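Local coordinates for tetratricopeptide TPR_2 repeat protein (Thermobaculum terrenum, PDB 5DJS) that is of unknown function but joins tetratricopeptide repeats to a GT-B-type, glycosyltransferase family 41 region that holds uridine-5'-diphosphate, at residues R306-C311 with S420-S425; E427-G432 with S450-A455; L268-T273 with D280-D285; G170-H175 with Y179-V184. The protein carries 1 engineered substitution. All coordinates share one frame; numbering follows the deposited sequence.

Contact 1: residues R306-C311 with S420-S425; sequences RFYLPC and SGCTTS. With UDP (uridine-5'-diphosphate), chain E.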
# COMPACT_ATOMS: atom_id res chain seq x y z
N ARG A 306 -15.52 -13.17 6.51
CA ARG A 306 -15.63 -11.83 7.06
C ARG A 306 -14.73 -10.91 6.20
O ARG A 306 -14.12 -11.37 5.24
CB ARG A 306 -15.14 -11.83 8.51
CG ARG A 306 -13.67 -12.19 8.64
CD ARG A 306 -13.09 -12.04 10.02
NE ARG A 306 -13.46 -10.82 10.75
CZ ARG A 306 -13.11 -9.57 10.45
NH1 ARG A 306 -12.41 -9.28 9.37
NH2 ARG A 306 -13.49 -8.59 11.25
N PHE A 307 -14.61 -9.65 6.59
CA PHE A 307 -13.69 -8.71 5.93
C PHE A 307 -12.24 -9.19 6.10
O PHE A 307 -11.89 -9.72 7.15
CB PHE A 307 -13.87 -7.30 6.52
CG PHE A 307 -13.09 -6.23 5.81
CD1 PHE A 307 -13.25 -6.01 4.44
CD2 PHE A 307 -12.20 -5.40 6.52
CE1 PHE A 307 -12.54 -5.01 3.80
CE2 PHE A 307 -11.49 -4.40 5.87
CZ PHE A 307 -11.66 -4.20 4.51
N TYR A 308 -11.41 -9.00 5.07
CA TYR A 308 -10.05 -9.56 5.07
C TYR A 308 -9.04 -8.90 6.03
O TYR A 308 -7.89 -9.29 6.03
CB TYR A 308 -9.48 -9.62 3.65
CG TYR A 308 -8.84 -8.34 3.12
CD1 TYR A 308 -9.57 -7.15 2.96
CD2 TYR A 308 -7.49 -8.32 2.73
CE1 TYR A 308 -8.99 -6.00 2.46
CE2 TYR A 308 -6.90 -7.17 2.23
CZ TYR A 308 -7.65 -6.01 2.09
OH TYR A 308 -7.05 -4.88 1.59
N LEU A 309 -9.47 -7.91 6.82
CA LEU A 309 -8.60 -7.20 7.75
C LEU A 309 -9.32 -6.97 9.08
O LEU A 309 -10.55 -6.99 9.12
CB LEU A 309 -8.24 -5.83 7.17
CG LEU A 309 -7.57 -5.82 5.80
CD1 LEU A 309 -7.48 -4.40 5.27
CD2 LEU A 309 -6.19 -6.40 5.91
N PRO A 310 -8.55 -6.73 10.17
CA PRO A 310 -9.16 -6.35 11.46
C PRO A 310 -9.54 -4.86 11.52
O PRO A 310 -8.69 -3.99 11.35
CB PRO A 310 -8.05 -6.68 12.48
CG PRO A 310 -6.78 -6.49 11.73
CD PRO A 310 -7.07 -6.81 10.28
N CYS A 311 -10.82 -4.59 11.80
CA CYS A 311 -11.40 -3.23 11.81
C CYS A 311 -11.45 -2.50 13.18
O CYS A 311 -11.99 -1.39 13.27
CB CYS A 311 -12.81 -3.31 11.23
SG CYS A 311 -12.86 -3.95 9.54
N SER A 420 -9.14 1.13 -5.48
CA SER A 420 -9.93 1.49 -4.31
C SER A 420 -9.05 1.62 -3.09
O SER A 420 -8.12 0.83 -2.89
CB SER A 420 -11.00 0.44 -4.01
OG SER A 420 -11.58 0.71 -2.75
N GLY A 421 -9.38 2.61 -2.26
CA GLY A 421 -8.70 2.81 -1.01
C GLY A 421 -9.07 1.71 -0.02
O GLY A 421 -9.89 0.86 -0.32
N CYS A 422 -8.44 1.73 1.14
CA CYS A 422 -8.68 0.70 2.13
C CYS A 422 -8.63 1.29 3.52
O CYS A 422 -9.66 1.40 4.17
CB CYS A 422 -7.66 -0.43 1.98
SG CYS A 422 -7.80 -1.72 3.24
N THR A 423 -7.44 1.70 3.95
CA THR A 423 -7.31 2.17 5.32
C THR A 423 -7.91 3.57 5.48
O THR A 423 -8.42 3.88 6.55
CB THR A 423 -5.88 1.98 5.95
OG1 THR A 423 -5.43 3.20 6.53
CG2 THR A 423 -4.83 1.46 4.97
N THR A 424 -7.90 4.40 4.42
CA THR A 424 -8.56 5.71 4.50
C THR A 424 -10.07 5.53 4.62
O THR A 424 -10.74 6.26 5.36
CB THR A 424 -8.27 6.66 3.30
OG1 THR A 424 -8.83 6.12 2.11
CG2 THR A 424 -6.78 6.90 3.11
N SER A 425 -10.61 4.55 3.90
CA SER A 425 -12.05 4.25 4.00
C SER A 425 -12.43 3.77 5.40
O SER A 425 -13.44 4.22 5.95
CB SER A 425 -12.45 3.20 2.97
OG SER A 425 -11.97 3.61 1.71
N1 UDP E . -1.96 9.33 6.38
C2 UDP E . -1.40 10.38 7.16
N3 UDP E . -1.38 11.64 6.68
C4 UDP E . -1.88 11.92 5.47
C5 UDP E . -2.45 10.93 4.68
C6 UDP E . -2.47 9.63 5.16
O2 UDP E . -0.91 10.16 8.29
O4 UDP E . -1.86 13.09 5.04
C1' UDP E . -1.99 7.95 6.90
C2' UDP E . -3.43 7.52 7.09
O2' UDP E . -3.51 6.87 8.36
C3' UDP E . -3.72 6.62 5.89
C4' UDP E . -2.36 6.10 5.44
O4' UDP E . -1.39 6.98 6.01
O3' UDP E . -4.61 5.55 6.21
C5' UDP E . -2.13 6.04 3.93
O5' UDP E . -3.30 5.72 3.19
PA UDP E . -3.31 5.94 1.58
O1A UDP E . -2.22 5.07 1.01
O2A UDP E . -3.30 7.43 1.34
O3A UDP E . -4.74 5.41 1.03
PB UDP E . -5.33 3.92 1.29
O1B UDP E . -5.18 3.66 2.76
O2B UDP E . -6.76 4.05 0.91
O3B UDP E . -4.52 3.02 0.39
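The Cys422 thiol sits against the ends of Leu309 and Tyr308. Its SG lies 3.4 Å from Leu309 CD1 and 3.6 Å from Tyr308 OH, and it meets the phenol ring obliquely. Cys422 SG is anti to its own backbone N (chi1 176°), which carries the sulfur toward the 306-311 loop. The two loop residues also support each other: Leu309 CG rests over the centre of one face of the Tyr308 ring. Arg306 folds back along the same loop, and its NH1 donates to Leu309 O (3.0 Å) from above the carbonyl plane. NH2 of the same guanidinium makes a salt bridge with Asp500.

This is where the two halves of a GT-B fold meet. Cys422 is the N-cap of helix 423-430, and the start of that helix faces the diphosphate of UDP. Cys422 N gives a bond of 2.9 Å to UDP O2B, with an N-H...O angle of 154°. Thr424 N reaches UDP O1B at 3.3 Å, and Thr423 N adds a weak bond to the same oxygen. The helix start probably helps to balance the phosphate charge. Thr423 OG1 donates to the ribose O3' of UDP, while Thr424 OG1 bonds to Asn337 and lies beside UDP O2B.

Contact 2: residues E427-G432 with S450-A455; sequences EALWMG and SLLRWA. With UDP (uridine-5'-diphosphate), chain E.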
# COMPACT_ATOMS: atom_id res chain seq x y z
N GLU A 427 -10.72 4.39 8.13
CA GLU A 427 -10.55 5.56 8.99
C GLU A 427 -11.76 6.48 8.97
O GLU A 427 -12.12 7.03 10.01
CB GLU A 427 -9.30 6.35 8.59
CG GLU A 427 -8.00 5.68 9.04
CD GLU A 427 -6.76 6.35 8.48
OE1 GLU A 427 -6.85 7.12 7.49
OE2 GLU A 427 -5.68 6.09 9.05
N ALA A 428 -12.37 6.65 7.80
CA ALA A 428 -13.58 7.47 7.66
C ALA A 428 -14.71 6.89 8.50
O ALA A 428 -15.29 7.59 9.34
CB ALA A 428 -14.00 7.57 6.19
N LEU A 429 -15.00 5.60 8.29
CA LEU A 429 -16.03 4.91 9.06
C LEU A 429 -15.80 5.03 10.57
O LEU A 429 -16.74 5.31 11.31
CB LEU A 429 -16.16 3.44 8.65
CG LEU A 429 -16.47 3.06 7.19
CD1 LEU A 429 -16.96 1.62 7.12
CD2 LEU A 429 -17.48 3.98 6.53
N TRP A 430 -14.56 4.85 11.02
CA TRP A 430 -14.21 5.05 12.45
C TRP A 430 -14.66 6.41 13.01
O TRP A 430 -14.97 6.52 14.21
CB TRP A 430 -12.70 4.90 12.70
CG TRP A 430 -12.15 3.49 12.67
CD1 TRP A 430 -12.83 2.31 12.83
CD2 TRP A 430 -10.77 3.13 12.50
NE1 TRP A 430 -11.97 1.25 12.75
CE2 TRP A 430 -10.70 1.72 12.55
CE3 TRP A 430 -9.59 3.86 12.31
CZ2 TRP A 430 -9.49 1.02 12.41
CZ3 TRP A 430 -8.38 3.16 12.17
CH2 TRP A 430 -8.34 1.76 12.22
N MET A 431 -14.66 7.44 12.15
CA MET A 431 -15.12 8.80 12.49
C MET A 431 -16.58 9.10 12.08
O MET A 431 -16.98 10.27 11.99
CB MET A 431 -14.17 9.82 11.86
CG MET A 431 -12.72 9.68 12.30
SD MET A 431 -12.49 9.72 14.08
CE MET A 431 -13.05 11.38 14.50
N GLY A 432 -17.37 8.06 11.86
CA GLY A 432 -18.78 8.23 11.53
C GLY A 432 -19.07 8.95 10.23
O GLY A 432 -20.13 9.58 10.11
N SER A 450 -15.91 -4.29 -0.31
CA SER A 450 -15.97 -5.38 0.67
C SER A 450 -16.24 -4.86 2.08
O SER A 450 -17.22 -5.27 2.72
CB SER A 450 -14.66 -6.18 0.65
OG SER A 450 -14.68 -7.24 1.60
N LEU A 451 -15.38 -3.95 2.55
CA LEU A 451 -15.52 -3.32 3.88
C LEU A 451 -16.96 -2.89 4.13
O LEU A 451 -17.55 -3.28 5.13
CB LEU A 451 -14.59 -2.09 4.00
CG LEU A 451 -14.13 -1.56 5.37
CD1 LEU A 451 -13.99 -0.05 5.34
CD2 LEU A 451 -15.02 -1.94 6.54
N LEU A 452 -17.50 -2.10 3.21
CA LEU A 452 -18.85 -1.57 3.32
C LEU A 452 -19.93 -2.68 3.36
O LEU A 452 -20.84 -2.62 4.19
CB LEU A 452 -19.14 -0.59 2.17
CG LEU A 452 -18.33 0.72 2.15
CD1 LEU A 452 -18.66 1.49 0.89
CD2 LEU A 452 -18.59 1.59 3.37
N ARG A 453 -19.81 -3.68 2.49
CA ARG A 453 -20.75 -4.81 2.51
C ARG A 453 -20.73 -5.55 3.86
O ARG A 453 -21.78 -5.81 4.44
CB ARG A 453 -20.44 -5.78 1.37
CG ARG A 453 -20.84 -5.27 -0.01
CD ARG A 453 -20.89 -6.40 -1.04
NE ARG A 453 -21.27 -5.93 -2.37
CZ ARG A 453 -22.50 -5.58 -2.76
NH1 ARG A 453 -23.55 -5.64 -1.93
NH2 ARG A 453 -22.70 -5.17 -4.01
N TRP A 454 -19.54 -5.86 4.37
CA TRP A 454 -19.38 -6.52 5.67
C TRP A 454 -19.84 -5.68 6.87
O TRP A 454 -20.16 -6.24 7.92
CB TRP A 454 -17.93 -6.95 5.91
CG TRP A 454 -17.47 -8.08 5.04
CD1 TRP A 454 -16.44 -8.05 4.15
CD2 TRP A 454 -18.01 -9.41 4.98
NE1 TRP A 454 -16.30 -9.27 3.53
CE2 TRP A 454 -17.25 -10.13 4.03
CE3 TRP A 454 -19.06 -10.06 5.63
CZ2 TRP A 454 -17.51 -11.47 3.71
CZ3 TRP A 454 -19.32 -11.39 5.32
CH2 TRP A 454 -18.55 -12.08 4.37
N ALA A 455 -19.87 -4.35 6.73
CA ALA A 455 -20.32 -3.46 7.81
C ALA A 455 -21.80 -3.03 7.67
O ALA A 455 -22.24 -2.11 8.36
CB ALA A 455 -19.40 -2.24 7.87
N1 UDP E . -1.96 9.33 6.38
C2 UDP E . -1.40 10.38 7.16
N3 UDP E . -1.38 11.64 6.68
C4 UDP E . -1.88 11.92 5.47
C5 UDP E . -2.45 10.93 4.68
C6 UDP E . -2.47 9.63 5.16
O2 UDP E . -0.91 10.16 8.29
O4 UDP E . -1.86 13.09 5.04
C1' UDP E . -1.99 7.95 6.90
C2' UDP E . -3.43 7.52 7.09
O2' UDP E . -3.51 6.87 8.36
C3' UDP E . -3.72 6.62 5.89
C4' UDP E . -2.36 6.10 5.44
O4' UDP E . -1.39 6.98 6.01
O3' UDP E . -4.61 5.55 6.21
C5' UDP E . -2.13 6.04 3.93
O5' UDP E . -3.30 5.72 3.19
PA UDP E . -3.31 5.94 1.58
O1A UDP E . -2.22 5.07 1.01
O2A UDP E . -3.30 7.43 1.34
O3A UDP E . -4.74 5.41 1.03
PB UDP E . -5.33 3.92 1.29
O1B UDP E . -5.18 3.66 2.76
O2B UDP E . -6.76 4.05 0.91
O3B UDP E . -4.52 3.02 0.39
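Leu429 projects from the last turn of helix 423-430 toward helix 447-454, where Leu451 and Leu452 receive it. The two helices precede and follow strand 435-438 in the Rossmann-like C-terminal half of a GT-B fold, and the contact lets them pack against each other beside the parallel sheet. The interface is small and wholly apolar.

Leu429 has the largest share of buried surface. Its CG stands beside the backbone N and anti to the carbonyl carbon (chi1 -58°), which sends both methyls across the gap. Leu429 and Leu451 meet tip to tip, with CD1 of Leu429 3.8 Å from CD1 of Leu451. Leu452 lies aslant to the same side chain. Its CD2 is 4.1 Å from Leu429 CD1 and equally close to Leu429 CD2, so it is set against the fork of the isobutyl group. Leu429 also touches Val435 and Leu452 touches Thr437, both on the strand. Leu489 and Trp492 of helix 479-521 touch Leu429 as well.

The same short helix also serves the UDP pocket. Two residues earlier, the carboxylate of Glu427 faces the ribose hydroxyls of UDP, though its modelled separation from O2' is too short to be taken literally. Glu427 OE2 also forms a salt bridge with Arg400. A Schellman motif ends the helix. Gly432 supplies the positive phi of 63°, Val433 N bonds to Ala428 O, and Gly432 N bonds to Leu429 O at 2.9 Å.

Contact 3: residues L268-T273 with D280-D285; sequences LAAINT and DYLVGD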
# COMPACT_ATOMS: atom_id res chain seq x y z
N LEU A 268 -2.61 -8.80 3.25
CA LEU A 268 -2.65 -7.43 3.80
C LEU A 268 -2.36 -6.34 2.76
O LEU A 268 -3.18 -5.47 2.56
CB LEU A 268 -1.74 -7.27 5.03
CG LEU A 268 -1.86 -5.99 5.85
CD1 LEU A 268 -3.11 -6.04 6.68
CD2 LEU A 268 -0.68 -5.85 6.78
N ALA A 269 -1.20 -6.41 2.11
CA ALA A 269 -0.80 -5.42 1.12
C ALA A 269 -1.19 -5.84 -0.29
O ALA A 269 -1.35 -4.99 -1.17
CB ALA A 269 0.71 -5.19 1.19
N ALA A 270 -1.35 -7.14 -0.51
CA ALA A 270 -1.64 -7.67 -1.83
C ALA A 270 -2.93 -7.07 -2.35
O ALA A 270 -3.93 -7.04 -1.64
CB ALA A 270 -1.74 -9.18 -1.78
N ILE A 271 -2.85 -6.53 -3.56
CA ILE A 271 -4.02 -6.13 -4.38
C ILE A 271 -4.17 -6.99 -5.64
O ILE A 271 -5.12 -6.81 -6.41
CB ILE A 271 -3.94 -4.65 -4.80
CG1 ILE A 271 -2.63 -4.36 -5.54
CG2 ILE A 271 -4.08 -3.74 -3.58
CD1 ILE A 271 -2.68 -3.11 -6.39
N ASN A 272 -3.22 -7.89 -5.86
CA ASN A 272 -3.26 -8.81 -7.00
C ASN A 272 -2.22 -9.92 -6.74
O ASN A 272 -1.51 -9.92 -5.73
CB ASN A 272 -2.96 -8.03 -8.30
CG ASN A 272 -3.55 -8.64 -9.59
OD1 ASN A 272 -3.32 -8.10 -10.65
ND2 ASN A 272 -4.32 -9.72 -9.51
N THR A 273 -2.14 -10.88 -7.66
CA THR A 273 -1.19 -11.97 -7.55
C THR A 273 0.24 -11.47 -7.49
O THR A 273 0.56 -10.42 -8.06
CB THR A 273 -1.35 -12.97 -8.72
OG1 THR A 273 -0.60 -14.16 -8.43
CG2 THR A 273 -0.91 -12.36 -10.08
N ASP A 280 1.82 -20.02 -2.12
CA ASP A 280 0.79 -21.05 -2.10
C ASP A 280 -0.57 -20.42 -1.98
O ASP A 280 -1.48 -20.76 -2.73
CB ASP A 280 1.00 -22.04 -0.93
CG ASP A 280 2.41 -22.64 -0.89
OD1 ASP A 280 2.83 -23.27 -1.89
OD2 ASP A 280 3.09 -22.49 0.16
N TYR A 281 -0.70 -19.49 -1.02
CA TYR A 281 -1.99 -18.85 -0.70
C TYR A 281 -1.97 -17.32 -0.75
O TYR A 281 -0.96 -16.69 -0.44
CB TYR A 281 -2.45 -19.31 0.68
CG TYR A 281 -2.69 -20.80 0.73
CD1 TYR A 281 -3.89 -21.34 0.27
CD2 TYR A 281 -1.71 -21.66 1.20
CE1 TYR A 281 -4.11 -22.70 0.31
CE2 TYR A 281 -1.92 -23.03 1.24
CZ TYR A 281 -3.13 -23.54 0.79
OH TYR A 281 -3.34 -24.89 0.82
N LEU A 282 -3.09 -16.75 -1.14
CA LEU A 282 -3.37 -15.33 -0.97
C LEU A 282 -4.65 -15.23 -0.13
O LEU A 282 -5.69 -15.75 -0.53
CB LEU A 282 -3.56 -14.67 -2.33
CG LEU A 282 -3.75 -13.14 -2.34
CD1 LEU A 282 -3.17 -12.51 -3.60
CD2 LEU A 282 -5.21 -12.76 -2.20
N VAL A 283 -4.57 -14.58 1.03
CA VAL A 283 -5.72 -14.44 1.96
C VAL A 283 -6.56 -13.17 1.69
O VAL A 283 -6.16 -12.05 2.02
CB VAL A 283 -5.25 -14.42 3.43
CG1 VAL A 283 -6.42 -14.25 4.39
CG2 VAL A 283 -4.49 -15.69 3.77
N GLY A 284 -7.74 -13.36 1.09
CA GLY A 284 -8.69 -12.28 0.80
C GLY A 284 -10.00 -12.48 1.56
O GLY A 284 -10.00 -12.86 2.74
N ASP A 285 -11.11 -12.19 0.88
CA ASP A 285 -12.45 -12.49 1.42
C ASP A 285 -13.49 -12.59 0.31
O ASP A 285 -13.17 -12.36 -0.86
CB ASP A 285 -12.84 -11.50 2.54
CG ASP A 285 -13.30 -10.15 2.03
OD1 ASP A 285 -14.26 -10.11 1.23
OD2 ASP A 285 -12.76 -9.12 2.51
O HOH W 1 -4.61 -9.57 1.37
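Leu282 reaches the 268-273 loop through a single methyl group. Its CD1 lies 3.7 Å from the backbone O of Asn272 and 4.1 Å from Ala270 CB. Thr273 CA is at the margin of contact, 4.5 Å from the same Leu282 CD1. The Leu282 CG is anti to its backbone N (chi1 -175°), which turns the side chain to the loop with CD1 foremost. A water adds a polar bridge at the other end of the contact. It accepts from Leu268 N at 2.9 Å and donates to Val283 O at 3.0 Å.

Strand 281-285 belongs to the six-stranded parallel sheet of the N-terminal half of the GT-B fold, between strands 263-266 and 300-304. The 268-273 loop is part of the link from strand 263-266 to strand 281-285, a crossing made without a regular helix. Leu282 is held from both neighbouring strands, by Thr266 and Leu301. On the loop, Thr273 OG1 is tied to Glu299, and Asn272 O takes a weak bond from Trp246 NE1. Farther along the strand, Asp285 turns to the other half of the protein. Its carboxylate bonds to Ser450 OG and Trp454 NE1 of helix 447-454.

Contact 4: residues G170-H175 with Y179-V184; sequences GELRCH and YFLEPV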
# COMPACT_ATOMS: atom_id res chain seq x y z
N GLY A 170 8.90 -5.12 5.11
CA GLY A 170 9.75 -3.94 5.27
C GLY A 170 8.98 -2.68 5.61
O GLY A 170 9.53 -1.58 5.50
N GLU A 171 7.71 -2.82 5.99
CA GLU A 171 6.98 -1.70 6.56
C GLU A 171 6.24 -2.07 7.87
O GLU A 171 5.06 -1.76 8.08
CB GLU A 171 6.10 -1.04 5.50
CG GLU A 171 5.21 -2.00 4.74
CD GLU A 171 5.82 -2.51 3.44
OE1 GLU A 171 6.99 -2.21 3.13
OE2 GLU A 171 5.08 -3.21 2.71
N LEU A 172 7.00 -2.74 8.75
CA LEU A 172 6.63 -2.95 10.15
C LEU A 172 6.94 -1.68 10.92
O LEU A 172 7.99 -1.58 11.53
CB LEU A 172 7.42 -4.13 10.75
CG LEU A 172 7.22 -5.51 10.11
CD1 LEU A 172 7.92 -6.57 10.94
CD2 LEU A 172 5.75 -5.85 9.96
N ARG A 173 6.02 -0.71 10.85
CA ARG A 173 6.15 0.62 11.49
C ARG A 173 4.81 1.35 11.36
O ARG A 173 3.83 0.75 10.91
CB ARG A 173 7.29 1.44 10.87
CG ARG A 173 7.06 1.85 9.42
CD ARG A 173 8.17 2.76 8.88
NE ARG A 173 8.04 2.88 7.44
CZ ARG A 173 8.46 1.99 6.54
NH1 ARG A 173 9.11 0.89 6.91
NH2 ARG A 173 8.26 2.22 5.26
N CYS A 174 4.77 2.64 11.74
CA CYS A 174 3.59 3.50 11.54
C CYS A 174 3.25 3.56 10.06
O CYS A 174 3.75 4.43 9.34
CB CYS A 174 3.82 4.92 12.08
SG CYS A 174 3.90 4.99 13.89
N HIS A 175 2.42 2.62 9.64
CA HIS A 175 2.14 2.37 8.24
C HIS A 175 1.02 1.34 8.18
O HIS A 175 0.99 0.43 9.00
CB HIS A 175 3.41 1.81 7.55
CG HIS A 175 3.23 1.51 6.10
ND1 HIS A 175 3.31 2.48 5.12
CD2 HIS A 175 2.94 0.36 5.47
CE1 HIS A 175 3.09 1.93 3.94
NE2 HIS A 175 2.86 0.64 4.12
N TYR A 179 -0.22 -1.06 11.15
CA TYR A 179 -1.49 -0.72 11.81
C TYR A 179 -2.42 -1.93 11.89
O TYR A 179 -3.02 -2.17 12.94
CB TYR A 179 -2.21 0.45 11.11
CG TYR A 179 -1.50 1.81 11.18
CD1 TYR A 179 -0.83 2.22 12.34
CD2 TYR A 179 -1.53 2.69 10.10
CE1 TYR A 179 -0.19 3.45 12.41
CE2 TYR A 179 -0.88 3.92 10.16
CZ TYR A 179 -0.22 4.30 11.32
OH TYR A 179 0.43 5.51 11.40
N PHE A 180 -2.52 -2.69 10.81
CA PHE A 180 -3.36 -3.90 10.76
C PHE A 180 -2.69 -5.16 11.33
O PHE A 180 -3.39 -6.12 11.69
CB PHE A 180 -3.81 -4.19 9.33
CG PHE A 180 -4.80 -3.20 8.79
CD1 PHE A 180 -6.08 -3.11 9.33
CD2 PHE A 180 -4.47 -2.37 7.71
CE1 PHE A 180 -7.00 -2.21 8.82
CE2 PHE A 180 -5.39 -1.46 7.21
CZ PHE A 180 -6.66 -1.39 7.76
N LEU A 181 -1.36 -5.19 11.39
CA LEU A 181 -0.66 -6.35 11.94
C LEU A 181 -0.70 -6.34 13.47
O LEU A 181 -0.86 -7.40 14.07
CB LEU A 181 0.80 -6.41 11.47
CG LEU A 181 1.58 -7.65 11.91
CD1 LEU A 181 1.00 -8.91 11.30
CD2 LEU A 181 3.05 -7.51 11.55
N GLU A 182 -0.53 -5.17 14.08
CA GLU A 182 -0.55 -5.04 15.56
C GLU A 182 -1.68 -5.82 16.28
O GLU A 182 -1.38 -6.60 17.18
CB GLU A 182 -0.57 -3.56 15.98
CG GLU A 182 -0.65 -3.35 17.48
CD GLU A 182 -0.30 -1.95 17.93
OE1 GLU A 182 0.11 -1.81 19.10
OE2 GLU A 182 -0.44 -0.99 17.14
N PRO A 183 -2.95 -5.60 15.89
CA PRO A 183 -4.01 -6.40 16.53
C PRO A 183 -3.81 -7.90 16.37
O PRO A 183 -3.99 -8.65 17.34
CB PRO A 183 -5.29 -5.95 15.81
CG PRO A 183 -4.84 -5.26 14.57
CD PRO A 183 -3.52 -4.65 14.92
N VAL A 184 -3.43 -8.32 15.16
CA VAL A 184 -3.24 -9.75 14.85
C VAL A 184 -2.13 -10.38 15.69
O VAL A 184 -2.30 -11.47 16.23
CB VAL A 184 -2.99 -9.96 13.33
CG1 VAL A 184 -2.54 -11.39 13.02
CG2 VAL A 184 -4.26 -9.65 12.56
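The backbone N-H of Tyr179 donates to His175 O at 2.9 Å, with an N-H...O angle of 157°, in an i+4 to i (N-H to O) bond at the start of helix 176-187. The Tyr179 ring then folds back over the chain that leads into the helix. His175 N lies 3.5 Å above one face of that ring, offset toward its rim. At the far end, Tyr179 OH comes within 3.5 Å of Cys174 CB. With CG beside the backbone N and anti to the carbonyl carbon (chi1 -66°), the ring is laid along the Cys174-His175 backbone. Arg400 makes a cation-pi contact with it, and the nearest atoms of the Tyr179 side chain and UDP are about 4 Å apart.

The 170-175 loop joins strand 163-169 to helix 176-187, the first step of a beta-alpha-beta unit that goes on to strand 193-199 in the N-terminal half of the GT-B fold. Leu172 is the centre of an inverse gamma turn in this loop. Its side chain crosses that of Leu181 at an angle, and the two CD2 methyls, Leu172 and Leu181, are 3.5 Å apart. Leu244 backs Leu181. The loop is also braced within itself: Arg173 NH1 donates to Gly170 O at 2.9 Å, somewhat tilted from the carbonyl plane. Cys174 N is held by Asp205.

From the N terminus, contact 4 comes first and closes the short loop into helix 176-187. Contact 3 follows, closing part of the long connection between two neighbouring parallel strands of the N-terminal sheet. Contact 1 spans more than a hundred residues and brings the loop after strand 300-304 to the start of helix 423-430. Contact 2 comes last and pairs that helix with helix 447-454. The four run in series; none nests in or crosses another. Phe180 touches Leu268, Leu309 and Thr423, linking contacts 4, 3 and 1. Cys311 O meets Trp430 NE1 between contacts 1 and 2. Contacts 1 and 2 both touch UDP.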